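Local coordinates for protein lipoteichoic acid primase (Listeria monocytogenes, PDB 4UOP) that belongs to the sulfatase-like family of metal-dependent enzymes and forms an extracellular catalytic domain that holds a magnesium ion, at residues N48-G53 with I363-N368; T126-Y131 with D164-A169; E310-Y315 with S381-S386; P372-M377 with Y427-V432. All coordinates share one frame; numbering follows the deposited sequence.

Contact 1: N48-G53 with I363-N368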
loop_
_atom_site.group_PDB
_atom_site.type_symbol
_atom_site.label_atom_id
_atom_site.label_comp_id
_atom_site.label_asym_id
_atom_site.label_seq_id
_atom_site.Cartn_x
_atom_site.Cartn_y
_atom_site.Cartn_z
ATOM N N ASN B 48 23.050 -2.040 -31.800
ATOM C CA ASN B 48 23.744 -0.843 -32.250
ATOM C C ASN B 48 22.721 0.304 -32.209
ATOM O O ASN B 48 22.123 0.650 -33.228
ATOM C CB ASN B 48 24.298 -1.037 -33.665
ATOM C CG ASN B 48 25.118 0.153 -34.142
ATOM O OD1 ASN B 48 25.639 0.930 -33.336
ATOM N ND2 ASN B 48 25.243 0.302 -35.465
ATOM N N PRO B 49 22.484 0.864 -31.010
ATOM C CA PRO B 49 21.351 1.776 -30.828
ATOM C C PRO B 49 21.405 3.070 -31.621
ATOM O O PRO B 49 22.466 3.684 -31.764
ATOM C CB PRO B 49 21.375 2.079 -29.326
ATOM C CG PRO B 49 22.760 1.780 -28.890
ATOM C CD PRO B 49 23.179 0.613 -29.738
ATOM N N ASP B 50 20.245 3.484 -32.101
ATOM C CA ASP B 50 20.085 4.799 -32.692
ATOM C C ASP B 50 20.154 5.865 -31.597
ATOM O O ASP B 50 19.886 5.581 -30.435
ATOM C CB ASP B 50 18.750 4.888 -33.408
ATOM C CG ASP B 50 18.646 3.896 -34.557
ATOM O OD1 ASP B 50 19.639 3.747 -35.295
ATOM O OD2 ASP B 50 17.586 3.266 -34.699
ATOM N N TYR B 51 20.557 7.064 -31.999
ATOM C CA TYR B 51 20.658 8.243 -31.120
ATOM C C TYR B 51 21.703 8.115 -30.009
ATOM O O TYR B 51 21.712 8.924 -29.087
ATOM C CB TYR B 51 19.288 8.594 -30.503
ATOM C CG TYR B 51 18.113 8.523 -31.446
ATOM C CD1 TYR B 51 17.890 9.516 -32.396
ATOM C CD2 TYR B 51 17.212 7.476 -31.374
ATOM C CE1 TYR B 51 16.807 9.445 -33.264
ATOM C CE2 TYR B 51 16.125 7.400 -32.226
ATOM C CZ TYR B 51 15.931 8.386 -33.170
ATOM O OH TYR B 51 14.856 8.305 -34.010
ATOM N N PHE B 52 22.584 7.117 -30.080
ATOM C CA PHE B 52 23.572 6.930 -29.040
ATOM C C PHE B 52 24.546 8.103 -29.035
ATOM O O PHE B 52 25.191 8.390 -30.043
ATOM C CB PHE B 52 24.327 5.604 -29.209
ATOM C CG PHE B 52 25.345 5.374 -28.143
ATOM C CD1 PHE B 52 24.953 5.011 -26.863
ATOM C CD2 PHE B 52 26.703 5.574 -28.396
ATOM C CE1 PHE B 52 25.882 4.836 -25.861
ATOM C CE2 PHE B 52 27.638 5.386 -27.394
ATOM C CZ PHE B 52 27.227 5.020 -26.125
ATOM N N GLY B 53 24.598 8.826 -27.921
ATOM C CA GLY B 53 25.463 9.993 -27.830
ATOM C C GLY B 53 25.041 11.149 -28.716
ATOM O O GLY B 53 25.835 12.037 -28.982
ATOM N N ILE B 363 13.463 3.346 -24.694
ATOM C CA ILE B 363 12.262 3.336 -25.508
ATOM C C ILE B 363 12.490 3.808 -26.947
ATOM O O ILE B 363 11.648 3.570 -27.801
ATOM C CB ILE B 363 11.111 4.130 -24.864
ATOM C CG1 ILE B 363 11.389 5.616 -24.845
ATOM C CG2 ILE B 363 10.824 3.603 -23.454
ATOM C CD1 ILE B 363 10.133 6.423 -24.539
ATOM N N LEU B 364 13.609 4.465 -27.222
ATOM C CA LEU B 364 13.888 4.900 -28.592
ATOM C C LEU B 364 14.578 3.813 -29.422
ATOM O O LEU B 364 14.834 4.013 -30.611
ATOM C CB LEU B 364 14.722 6.178 -28.597
ATOM C CG LEU B 364 14.102 7.381 -27.869
ATOM C CD1 LEU B 364 15.034 8.568 -27.949
ATOM C CD2 LEU B 364 12.745 7.712 -28.440
ATOM N N ASN B 365 14.878 2.679 -28.807
ATOM C CA ASN B 365 15.539 1.577 -29.511
ATOM C C ASN B 365 14.850 0.233 -29.354
ATOM O O ASN B 365 15.459 -0.821 -29.511
ATOM C CB ASN B 365 16.993 1.507 -29.086
ATOM C CG ASN B 365 17.822 2.521 -29.807
ATOM O OD1 ASN B 365 18.021 2.416 -31.016
ATOM N ND2 ASN B 365 18.252 3.557 -29.097
ATOM N N SER B 366 13.565 0.288 -29.089
ATOM C CA SER B 366 12.739 -0.906 -29.031
ATOM C C SER B 366 11.395 -0.554 -29.609
ATOM O O SER B 366 11.067 0.625 -29.784
ATOM C CB SER B 366 12.620 -1.396 -27.589
ATOM O OG SER B 366 12.112 -0.382 -26.742
ATOM N N SER B 367 10.622 -1.571 -29.959
ATOM C CA SER B 367 9.298 -1.347 -30.517
ATOM C C SER B 367 8.211 -2.150 -29.839
ATOM O O SER B 367 7.045 -1.906 -30.121
ATOM C CB SER B 367 9.284 -1.632 -32.019
ATOM O OG SER B 367 9.874 -0.548 -32.716
ATOM N N ASN B 368 8.577 -3.064 -28.945
ATOM C CA ASN B 368 7.618 -3.951 -28.303
ATOM C C ASN B 368 7.677 -3.835 -26.780
ATOM O O ASN B 368 7.419 -4.793 -26.064
ATOM C CB ASN B 368 7.837 -5.413 -28.757
ATOM C CG ASN B 368 9.255 -5.917 -28.496
ATOM O OD1 ASN B 368 10.189 -5.133 -28.303
ATOM N ND2 ASN B 368 9.427 -7.240 -28.523
HETATM O O HOH W 1 15.349 3.528 -33.270
#

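Contact 2: T126-Y131 with D164-A169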
loop_
_atom_site.group_PDB
_atom_site.type_symbol
_atom_site.label_atom_id
_atom_site.label_comp_id
_atom_site.label_asym_id
_atom_site.label_seq_id
_atom_site.Cartn_x
_atom_site.Cartn_y
_atom_site.Cartn_z
ATOM N N THR B 126 7.044 1.769 1.042
ATOM C CA THR B 126 7.493 2.986 0.359
ATOM C C THR B 126 9.012 2.873 0.271
ATOM O O THR B 126 9.711 2.963 1.287
ATOM C CB THR B 126 7.071 4.267 1.109
ATOM O OG1 THR B 126 5.647 4.382 1.062
ATOM C CG2 THR B 126 7.659 5.495 0.472
ATOM N N ASN B 127 9.522 2.652 -0.935
ATOM C CA ASN B 127 10.936 2.331 -1.108
ATOM C C ASN B 127 11.863 3.446 -0.661
ATOM O O ASN B 127 12.954 3.172 -0.168
ATOM C CB ASN B 127 11.242 1.899 -2.555
ATOM C CG ASN B 127 10.856 0.456 -2.820
ATOM O OD1 ASN B 127 10.479 -0.276 -1.903
ATOM N ND2 ASN B 127 10.929 0.045 -4.065
ATOM N N THR B 128 11.435 4.700 -0.818
ATOM C CA THR B 128 12.285 5.807 -0.412
ATOM C C THR B 128 12.477 5.801 1.109
ATOM O O THR B 128 13.492 6.277 1.594
ATOM C CB THR B 128 11.758 7.182 -0.889
ATOM O OG1 THR B 128 10.467 7.437 -0.336
ATOM C CG2 THR B 128 11.692 7.225 -2.412
ATOM N N GLN B 129 11.501 5.261 1.839
ATOM C CA GLN B 129 11.599 5.106 3.297
ATOM C C GLN B 129 12.435 3.885 3.634
ATOM O O GLN B 129 13.457 3.987 4.290
ATOM C CB GLN B 129 10.213 4.925 3.917
ATOM C CG GLN B 129 9.346 6.173 3.859
ATOM C CD GLN B 129 9.524 7.082 5.059
ATOM O OE1 GLN B 129 10.407 6.874 5.904
ATOM N NE2 GLN B 129 8.676 8.099 5.144
ATOM N N THR B 130 11.992 2.734 3.161
ATOM C CA THR B 130 12.594 1.454 3.536
ATOM C C THR B 130 14.041 1.292 3.080
ATOM O O THR B 130 14.836 0.635 3.769
ATOM C CB THR B 130 11.746 0.297 2.993
ATOM O OG1 THR B 130 10.402 0.458 3.458
ATOM C CG2 THR B 130 12.283 -1.069 3.455
ATOM N N TYR B 131 14.400 1.872 1.934
ATOM C CA TYR B 131 15.739 1.649 1.378
ATOM C C TYR B 131 16.608 2.904 1.321
ATOM O O TYR B 131 17.652 2.930 0.659
ATOM C CB TYR B 131 15.613 0.985 0.010
ATOM C CG TYR B 131 14.925 -0.351 0.090
ATOM C CD1 TYR B 131 15.567 -1.447 0.659
ATOM C CD2 TYR B 131 13.614 -0.517 -0.361
ATOM C CE1 TYR B 131 14.940 -2.670 0.751
ATOM C CE2 TYR B 131 12.979 -1.745 -0.274
ATOM C CZ TYR B 131 13.650 -2.820 0.278
ATOM O OH TYR B 131 13.031 -4.039 0.364
ATOM N N ASP B 164 15.450 13.253 2.523
ATOM C CA ASP B 164 16.755 13.657 3.058
ATOM C C ASP B 164 17.724 12.481 3.272
ATOM O O ASP B 164 18.931 12.687 3.313
ATOM C CB ASP B 164 16.616 14.519 4.322
ATOM C CG ASP B 164 15.836 13.854 5.432
ATOM O OD1 ASP B 164 15.486 12.653 5.328
ATOM O OD2 ASP B 164 15.566 14.564 6.431
ATOM N N GLU B 165 17.202 11.259 3.373
ATOM C CA GLU B 165 18.037 10.038 3.288
ATOM C C GLU B 165 18.068 9.409 1.894
ATOM O O GLU B 165 19.094 8.869 1.461
ATOM C CB GLU B 165 17.531 8.994 4.284
ATOM C CG GLU B 165 17.531 9.462 5.729
ATOM C CD GLU B 165 18.922 9.803 6.238
ATOM O OE1 GLU B 165 19.904 9.154 5.795
ATOM O OE2 GLU B 165 19.035 10.717 7.088
ATOM N N PHE B 166 16.938 9.437 1.203
ATOM C CA PHE B 166 16.832 8.830 -0.123
ATOM C C PHE B 166 17.739 9.500 -1.153
ATOM O O PHE B 166 18.366 8.826 -1.962
ATOM C CB PHE B 166 15.372 8.848 -0.578
ATOM C CG PHE B 166 15.164 8.460 -2.003
ATOM C CD1 PHE B 166 15.548 7.202 -2.461
ATOM C CD2 PHE B 166 14.588 9.351 -2.897
ATOM C CE1 PHE B 166 15.346 6.847 -3.781
ATOM C CE2 PHE B 166 14.383 8.992 -4.215
ATOM C CZ PHE B 166 14.768 7.741 -4.655
ATOM N N TYR B 167 17.806 10.821 -1.129
ATOM C CA TYR B 167 18.583 11.524 -2.133
ATOM C C TYR B 167 20.094 11.192 -2.056
ATOM O O TYR B 167 20.702 10.926 -3.096
ATOM C CB TYR B 167 18.280 13.021 -2.124
ATOM C CG TYR B 167 16.893 13.401 -2.623
ATOM C CD1 TYR B 167 16.184 12.613 -3.532
ATOM C CD2 TYR B 167 16.304 14.588 -2.215
ATOM C CE1 TYR B 167 14.935 12.995 -3.997
ATOM C CE2 TYR B 167 15.065 14.967 -2.667
ATOM C CZ TYR B 167 14.383 14.163 -3.556
ATOM O OH TYR B 167 13.146 14.550 -4.010
ATOM N N PRO B 168 20.682 11.163 -0.842
ATOM C CA PRO B 168 22.036 10.611 -0.637
ATOM C C PRO B 168 22.168 9.141 -1.020
ATOM O O PRO B 168 23.180 8.757 -1.606
ATOM C CB PRO B 168 22.257 10.759 0.875
ATOM C CG PRO B 168 21.369 11.864 1.292
ATOM C CD PRO B 168 20.197 11.868 0.359
ATOM N N ALA B 169 21.156 8.331 -0.703
ATOM C CA ALA B 169 21.159 6.925 -1.066
ATOM C C ALA B 169 21.327 6.709 -2.563
ATOM O O ALA B 169 22.026 5.781 -2.977
ATOM C CB ALA B 169 19.892 6.231 -0.574
#

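Contact 3: E310-Y315 with S381-S386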
loop_
_atom_site.group_PDB
_atom_site.type_symbol
_atom_site.label_atom_id
_atom_site.label_comp_id
_atom_site.label_asym_id
_atom_site.label_seq_id
_atom_site.Cartn_x
_atom_site.Cartn_y
_atom_site.Cartn_z
ATOM N N GLU B 310 -9.680 0.757 -18.891
ATOM C CA GLU B 310 -9.298 1.384 -17.634
ATOM C C GLU B 310 -8.631 0.351 -16.728
ATOM O O GLU B 310 -8.996 -0.821 -16.742
ATOM C CB GLU B 310 -10.480 2.100 -16.949
ATOM C CG GLU B 310 -10.999 3.339 -17.695
ATOM C CD GLU B 310 -10.215 4.661 -17.490
ATOM O OE1 GLU B 310 -8.988 4.691 -17.131
ATOM O OE2 GLU B 310 -10.861 5.727 -17.719
ATOM N N PRO B 311 -7.625 0.781 -15.948
ATOM C CA PRO B 311 -7.225 2.182 -15.757
ATOM C C PRO B 311 -6.194 2.719 -16.750
ATOM O O PRO B 311 -5.598 3.772 -16.493
ATOM C CB PRO B 311 -6.649 2.165 -14.353
ATOM C CG PRO B 311 -5.983 0.837 -14.283
ATOM C CD PRO B 311 -6.879 -0.108 -15.045
ATOM N N ALA B 312 -6.004 2.026 -17.876
ATOM C CA ALA B 312 -5.008 2.401 -18.853
ATOM C C ALA B 312 -5.119 3.855 -19.262
ATOM O O ALA B 312 -4.111 4.559 -19.292
ATOM C CB ALA B 312 -5.088 1.505 -20.093
ATOM N N ASP B 313 -6.322 4.325 -19.572
ATOM C CA ASP B 313 -6.435 5.678 -20.093
ATOM C C ASP B 313 -5.937 6.713 -19.091
ATOM O O ASP B 313 -5.189 7.593 -19.473
ATOM C CB ASP B 313 -7.845 6.057 -20.508
ATOM C CG ASP B 313 -7.856 7.283 -21.404
ATOM O OD1 ASP B 313 -7.057 7.337 -22.373
ATOM O OD2 ASP B 313 -8.644 8.217 -21.137
ATOM N N ASP B 314 -6.365 6.603 -17.829
ATOM C CA ASP B 314 -5.959 7.552 -16.781
ATOM C C ASP B 314 -4.504 7.440 -16.383
ATOM O O ASP B 314 -3.890 8.423 -15.998
ATOM C CB ASP B 314 -6.805 7.367 -15.513
ATOM C CG ASP B 314 -8.212 7.939 -15.648
ATOM O OD1 ASP B 314 -8.473 8.767 -16.540
ATOM O OD2 ASP B 314 -9.046 7.577 -14.812
ATOM N N TYR B 315 -3.926 6.251 -16.519
ATOM C CA TYR B 315 -2.542 6.061 -16.118
ATOM C C TYR B 315 -1.542 6.690 -17.089
ATOM O O TYR B 315 -0.354 6.721 -16.818
ATOM C CB TYR B 315 -2.252 4.569 -15.928
ATOM C CG TYR B 315 -2.697 4.012 -14.594
ATOM C CD1 TYR B 315 -3.797 4.529 -13.927
ATOM C CD2 TYR B 315 -2.043 2.936 -14.020
ATOM C CE1 TYR B 315 -4.224 4.004 -12.716
ATOM C CE2 TYR B 315 -2.469 2.394 -12.815
ATOM C CZ TYR B 315 -3.565 2.933 -12.172
ATOM O OH TYR B 315 -4.021 2.420 -10.978
ATOM N N SER B 381 -0.308 -7.607 -14.107
ATOM C CA SER B 381 -0.955 -6.639 -14.963
ATOM C C SER B 381 0.092 -5.869 -15.752
ATOM O O SER B 381 1.157 -5.560 -15.217
ATOM C CB SER B 381 -1.739 -5.627 -14.127
ATOM O OG SER B 381 -2.773 -6.227 -13.398
ATOM N N TYR B 382 -0.222 -5.523 -17.002
ATOM C CA TYR B 382 0.694 -4.723 -17.823
ATOM C C TYR B 382 -0.002 -3.997 -18.973
ATOM O O TYR B 382 -1.091 -4.401 -19.421
ATOM C CB TYR B 382 1.833 -5.594 -18.370
ATOM C CG TYR B 382 1.366 -6.686 -19.282
ATOM C CD1 TYR B 382 1.167 -6.447 -20.625
ATOM C CD2 TYR B 382 1.109 -7.971 -18.797
ATOM C CE1 TYR B 382 0.725 -7.443 -21.474
ATOM C CE2 TYR B 382 0.660 -8.975 -19.642
ATOM C CZ TYR B 382 0.482 -8.706 -20.979
ATOM O OH TYR B 382 0.037 -9.677 -21.840
ATOM N N PHE B 383 0.651 -2.945 -19.455
ATOM C CA PHE B 383 0.210 -2.181 -20.623
ATOM C C PHE B 383 1.174 -2.371 -21.788
ATOM O O PHE B 383 2.373 -2.259 -21.598
ATOM C CB PHE B 383 0.195 -0.684 -20.332
ATOM C CG PHE B 383 -0.630 -0.280 -19.150
ATOM C CD1 PHE B 383 -1.938 -0.688 -19.022
ATOM C CD2 PHE B 383 -0.109 0.584 -18.199
ATOM C CE1 PHE B 383 -2.708 -0.276 -17.938
ATOM C CE2 PHE B 383 -0.866 1.006 -17.122
ATOM C CZ PHE B 383 -2.169 0.570 -16.984
ATOM N N THR B 384 0.654 -2.633 -22.993
ATOM C CA THR B 384 1.478 -2.637 -24.208
ATOM C C THR B 384 1.112 -1.440 -25.075
ATOM O O THR B 384 0.342 -0.581 -24.640
ATOM C CB THR B 384 1.336 -3.944 -25.018
ATOM O OG1 THR B 384 0.135 -3.911 -25.792
ATOM C CG2 THR B 384 1.344 -5.150 -24.113
ATOM N N ASN B 385 1.625 -1.382 -26.300
ATOM C CA ASN B 385 1.185 -0.344 -27.233
ATOM C C ASN B 385 -0.201 -0.552 -27.863
ATOM O O ASN B 385 -0.718 0.354 -28.516
ATOM C CB ASN B 385 2.215 -0.106 -28.347
ATOM C CG ASN B 385 2.462 -1.335 -29.208
ATOM O OD1 ASN B 385 1.576 -2.136 -29.445
ATOM N ND2 ASN B 385 3.689 -1.480 -29.677
ATOM N N SER B 386 -0.812 -1.710 -27.647
ATOM C CA SER B 386 -2.127 -1.967 -28.215
ATOM C C SER B 386 -3.152 -2.568 -27.267
ATOM O O SER B 386 -4.333 -2.601 -27.606
ATOM C CB SER B 386 -1.973 -2.875 -29.433
ATOM O OG SER B 386 -1.560 -4.161 -29.016
#

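Contact 4: P372-M377 with Y427-V432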
loop_
_atom_site.group_PDB
_atom_site.type_symbol
_atom_site.label_atom_id
_atom_site.label_comp_id
_atom_site.label_asym_id
_atom_site.label_seq_id
_atom_site.Cartn_x
_atom_site.Cartn_y
_atom_site.Cartn_z
ATOM N N PRO B 372 4.767 -3.249 -16.779
ATOM C CA PRO B 372 4.117 -3.891 -15.643
ATOM C C PRO B 372 3.566 -2.882 -14.629
ATOM O O PRO B 372 4.190 -1.843 -14.404
ATOM C CB PRO B 372 5.244 -4.712 -15.015
ATOM C CG PRO B 372 6.187 -4.959 -16.136
ATOM C CD PRO B 372 6.167 -3.687 -16.917
ATOM N N GLU B 373 2.431 -3.214 -14.009
ATOM C CA GLU B 373 1.823 -2.374 -12.980
ATOM C C GLU B 373 1.525 -3.192 -11.743
ATOM O O GLU B 373 1.368 -4.401 -11.826
ATOM C CB GLU B 373 0.539 -1.751 -13.517
ATOM C CG GLU B 373 0.763 -0.831 -14.708
ATOM C CD GLU B 373 1.387 0.501 -14.346
ATOM O OE1 GLU B 373 1.441 0.852 -13.153
ATOM O OE2 GLU B 373 1.827 1.211 -15.267
ATOM N N ARG B 374 1.452 -2.529 -10.592
ATOM C CA ARG B 374 1.124 -3.211 -9.349
ATOM C C ARG B 374 0.393 -2.295 -8.380
ATOM O O ARG B 374 0.144 -1.126 -8.680
ATOM C CB ARG B 374 2.401 -3.757 -8.696
ATOM C CG ARG B 374 3.250 -2.694 -8.008
ATOM C CD ARG B 374 4.687 -3.135 -7.752
ATOM N NE ARG B 374 4.791 -4.503 -7.239
ATOM C CZ ARG B 374 5.931 -5.065 -6.840
ATOM N NH1 ARG B 374 7.076 -4.384 -6.844
ATOM N NH2 ARG B 374 5.917 -6.320 -6.418
ATOM N N TYR B 375 0.034 -2.861 -7.231
ATOM C CA TYR B 375 -0.574 -2.133 -6.111
ATOM C C TYR B 375 -2.024 -1.764 -6.343
ATOM O O TYR B 375 -2.891 -2.229 -5.621
ATOM C CB TYR B 375 0.222 -0.906 -5.725
ATOM C CG TYR B 375 -0.258 -0.285 -4.442
ATOM C CD1 TYR B 375 -0.139 -0.970 -3.237
ATOM C CD2 TYR B 375 -0.856 0.964 -4.437
ATOM C CE1 TYR B 375 -0.567 -0.403 -2.051
ATOM C CE2 TYR B 375 -1.289 1.542 -3.254
ATOM C CZ TYR B 375 -1.152 0.849 -2.074
ATOM O OH TYR B 375 -1.586 1.392 -0.896
ATOM N N THR B 376 -2.292 -0.920 -7.331
ATOM C CA THR B 376 -3.654 -0.599 -7.717
ATOM C C THR B 376 -4.181 -1.589 -8.760
ATOM O O THR B 376 -5.366 -1.589 -9.077
ATOM C CB THR B 376 -3.748 0.828 -8.282
ATOM O OG1 THR B 376 -2.841 0.967 -9.377
ATOM C CG2 THR B 376 -3.401 1.854 -7.228
ATOM N N MET B 377 -3.287 -2.421 -9.299
ATOM C CA MET B 377 -3.658 -3.533 -10.175
ATOM C C MET B 377 -2.954 -4.771 -9.654
ATOM O O MET B 377 -1.885 -4.657 -9.065
ATOM C CB MET B 377 -3.197 -3.271 -11.613
ATOM C CG MET B 377 -3.704 -1.959 -12.174
ATOM S SD MET B 377 -3.220 -1.711 -13.894
ATOM C CE MET B 377 -4.213 -2.939 -14.729
ATOM N N TYR B 427 12.071 -10.225 -9.123
ATOM C CA TYR B 427 13.488 -9.920 -9.253
ATOM C C TYR B 427 13.825 -8.503 -8.783
ATOM O O TYR B 427 14.790 -8.308 -8.063
ATOM C CB TYR B 427 13.953 -10.116 -10.689
ATOM C CG TYR B 427 14.406 -11.530 -10.997
ATOM C CD1 TYR B 427 13.594 -12.625 -10.711
ATOM C CD2 TYR B 427 15.648 -11.769 -11.586
ATOM C CE1 TYR B 427 14.009 -13.924 -10.994
ATOM C CE2 TYR B 427 16.067 -13.060 -11.882
ATOM C CZ TYR B 427 15.246 -14.136 -11.584
ATOM O OH TYR B 427 15.671 -15.419 -11.879
ATOM N N SER B 428 13.024 -7.521 -9.188
ATOM C CA SER B 428 13.242 -6.148 -8.742
ATOM C C SER B 428 13.151 -6.055 -7.219
ATOM O O SER B 428 14.026 -5.455 -6.585
ATOM C CB SER B 428 12.253 -5.176 -9.411
ATOM O OG SER B 428 12.476 -3.843 -8.965
ATOM N N ASP B 429 12.117 -6.650 -6.627
ATOM C CA ASP B 429 11.975 -6.619 -5.161
ATOM C C ASP B 429 13.186 -7.275 -4.485
ATOM O O ASP B 429 13.717 -6.754 -3.507
ATOM C CB ASP B 429 10.683 -7.303 -4.701
ATOM C CG ASP B 429 9.416 -6.552 -5.133
ATOM O OD1 ASP B 429 9.501 -5.382 -5.578
ATOM O OD2 ASP B 429 8.326 -7.154 -5.056
ATOM N N SER B 430 13.626 -8.408 -5.018
ATOM C CA SER B 430 14.771 -9.130 -4.431
ATOM C C SER B 430 16.069 -8.343 -4.587
ATOM O O SER B 430 16.862 -8.219 -3.644
ATOM C CB SER B 430 14.897 -10.518 -5.074
ATOM O OG SER B 430 16.134 -11.121 -4.744
ATOM N N TYR B 431 16.281 -7.811 -5.781
ATOM C CA TYR B 431 17.461 -7.003 -6.064
ATOM C C TYR B 431 17.562 -5.794 -5.131
ATOM O O TYR B 431 18.622 -5.518 -4.552
ATOM C CB TYR B 431 17.429 -6.562 -7.527
ATOM C CG TYR B 431 18.389 -5.465 -7.855
ATOM C CD1 TYR B 431 19.760 -5.706 -7.933
ATOM C CD2 TYR B 431 17.937 -4.171 -8.072
ATOM C CE1 TYR B 431 20.647 -4.683 -8.223
ATOM C CE2 TYR B 431 18.816 -3.150 -8.368
ATOM C CZ TYR B 431 20.170 -3.413 -8.446
ATOM O OH TYR B 431 21.026 -2.379 -8.736
ATOM N N VAL B 432 16.460 -5.071 -4.988
ATOM C CA VAL B 432 16.440 -3.875 -4.147
ATOM C C VAL B 432 16.658 -4.254 -2.687
ATOM O O VAL B 432 17.381 -3.574 -1.959
ATOM C CB VAL B 432 15.111 -3.100 -4.278
ATOM C CG1 VAL B 432 15.017 -2.010 -3.226
ATOM C CG2 VAL B 432 14.969 -2.496 -5.673
#

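Contact 1: N48-G53 with I363-N368
The carboxamide of Asn365 reads the backbone of Asp50 with both of its polar atoms, a compact example of a side-chain amide standing in for a peptide group. OD1 of Asn365 accepts from the Asp50 N at 2.7 Å, a bent bond of 143°, with the donor tilted out of the carbonyl plane. Its ND2 donates to the Asp50 O at 2.9 Å, and this bond is almost straight at 174°, the acceptor lying in the amide plane. Asn365 ND2 has a second acceptor in Asp362, and Pro49 packs along the amide, its CB 3.5 Å from Asn365 ND2. The Asp50 O is shared with Asn347 of helix 341-348. A water adds a further link, donating to Asp50 OD2 (2.7 Å) and to Leu364 O (2.8 Å); OD2 also forms a salt bridge with Lys46. Beside these bonds, Tyr51 CD2 rests 3.9 Å from Leu364 CB, the two side chains crossing at about a right angle, and Tyr51 OH is bonded to Asn328. The type II turn from Pro49 to Phe52 is thus joined to the other loop mainly through polar groups, and pairing both ends of the amide fixes its rotation.

Contact 2: T126-Y131 with D164-A169
Thr128 sets its methyl on the ring of Phe166, a CH-pi contact between two short helices in this sulfatase-like alpha/beta domain. CG2 of Thr128 lies 3.5 Å from the ring centroid and only 7° off the normal, so it sits over the middle of one face, with all six ring carbons at similar distances. The torsions of both residues serve this pose. In Thr128 the methyl is anti to the carbonyl carbon, while OG1 fits between backbone N and carbonyl (chi1 61°), where it bonds to Tyr161 O. In Phe166, CG lies anti to the backbone N (chi1 171°), which carries the ring across to the other helix. A looser touch follows one turn later, where Ala169 CB comes to 4.2 Å from Tyr131 O.

The next shell holds these groups in place. Asn162 ND2 bonds to the carbonyl of Thr128, and Ala109 of helix 107-117 packs against the threonine side chain. The helix bearing Phe166 is kinked at Pro168, whose N makes no bond to the preceding turn, yet Ala169 N still reaches Glu165 O at 3.0 Å. On the other side, Thr126 O receives both Gln129 N and Thr130 N at the start of helix 127-130. At its far end, Thr130 CG2 stands 3.8 Å above the plane of the Tyr131 ring, over its centre.

Contact 3: E310-Y315 with S381-S386
The backbone N of Tyr315, the residue whose ring meets Phe383, is directed at two carbonyls: it donates to Pro311 O at 3.0 Å and, weakly, to Ala312 O at 3.3 Å. These bonds close a short, weakly bonded helical turn at about 312-315, against which a strand of the C-terminal antiparallel sheet lays one aromatic side chain. Phe383 fills the angle between Ala312 and Tyr315. Its CE1 approaches Ala312 CA at 3.6 Å and Ala312 CB at 3.7 Å, while farther round the rim Phe383 CZ and CE2 each lie 3.8 Å from Tyr315 CD2, which sits at the phenylalanine edge, in plane. The two aromatic side chains cross at about a right angle. Phe383 reaches this place with CG anti to its carbonyl carbon (chi1 -56°). All three residues are buried, and Met388 of the adjoining strand 387-390 packs on both Ala312 and Phe383. Tyr315 OH hydrogen-bonds to Thr376, while Pro311, which follows a cis peptide bond, places CG 3.8 Å above the Tyr315 ring plane, offset toward the rim.

Contact 4: P372-M377 with Y427-V432
Arg374 turns its CG into the space between its own backbone N and carbonyl carbon (chi1 76°), runs on nearly extended through the next bond, and then bends at chi3 (-43°), a path that carries the guanidinium out to Asp429. The aspartate comes from the opposite direction, its CG anti to the carbonyl carbon. Where they meet, the two flat groups are almost coplanar, 4° apart, and the arginine grips end-on: NH1 donates to Asp429 OD1 and NH2 to Asp429 OD2, each bond 2.9 Å long and close to straight. Both oxygens use their syn lone pairs, the classic bidentate salt bridge. It joins segment 372-377, which carries the edge strand of the C-terminal antiparallel sheet, to the long helix 412-433 that packs beside this sheet; the closest CA atoms, those of Arg374 and Asp429, are as far apart as 12.1 Å, so the link is made by side chains alone. Directly after Arg374 the chain reverses in a classic gamma turn centred on Tyr375, closed by Thr376 N to Arg374 O at 2.8 Å. The guanidinium has more partners: NE forms a salt bridge with Glu379, and NH1 also donates to Pro121 O. Two carboxylates around one buried arginine would probably stabilise its positive charge. Leu425, one turn earlier in the helix, lies against the arginine side chain.

How the contacts relate
From the N terminus, contact 1 opens first, and its loop closes only after the main mixed sheet and most of the chain have been traced. Contact 2 is nested inside that loop, pairing two short helices. Contact 3 opens before contact 1 has closed and ends beyond it, so these two cross; they touch where Ser367 O lies 3.4 Å from Asn385 ND2. Contact 4 follows contact 1 in series but crosses contact 3, and strands 371-373 and 381-383 are neighbours in the C-terminal sheet. Contact 4 finally brings in helix 412-433, where Val432 CG1 packs 3.5 Å from Tyr131 CD2 of contact 2, bringing the last helix against the residue that follows helix 127-130.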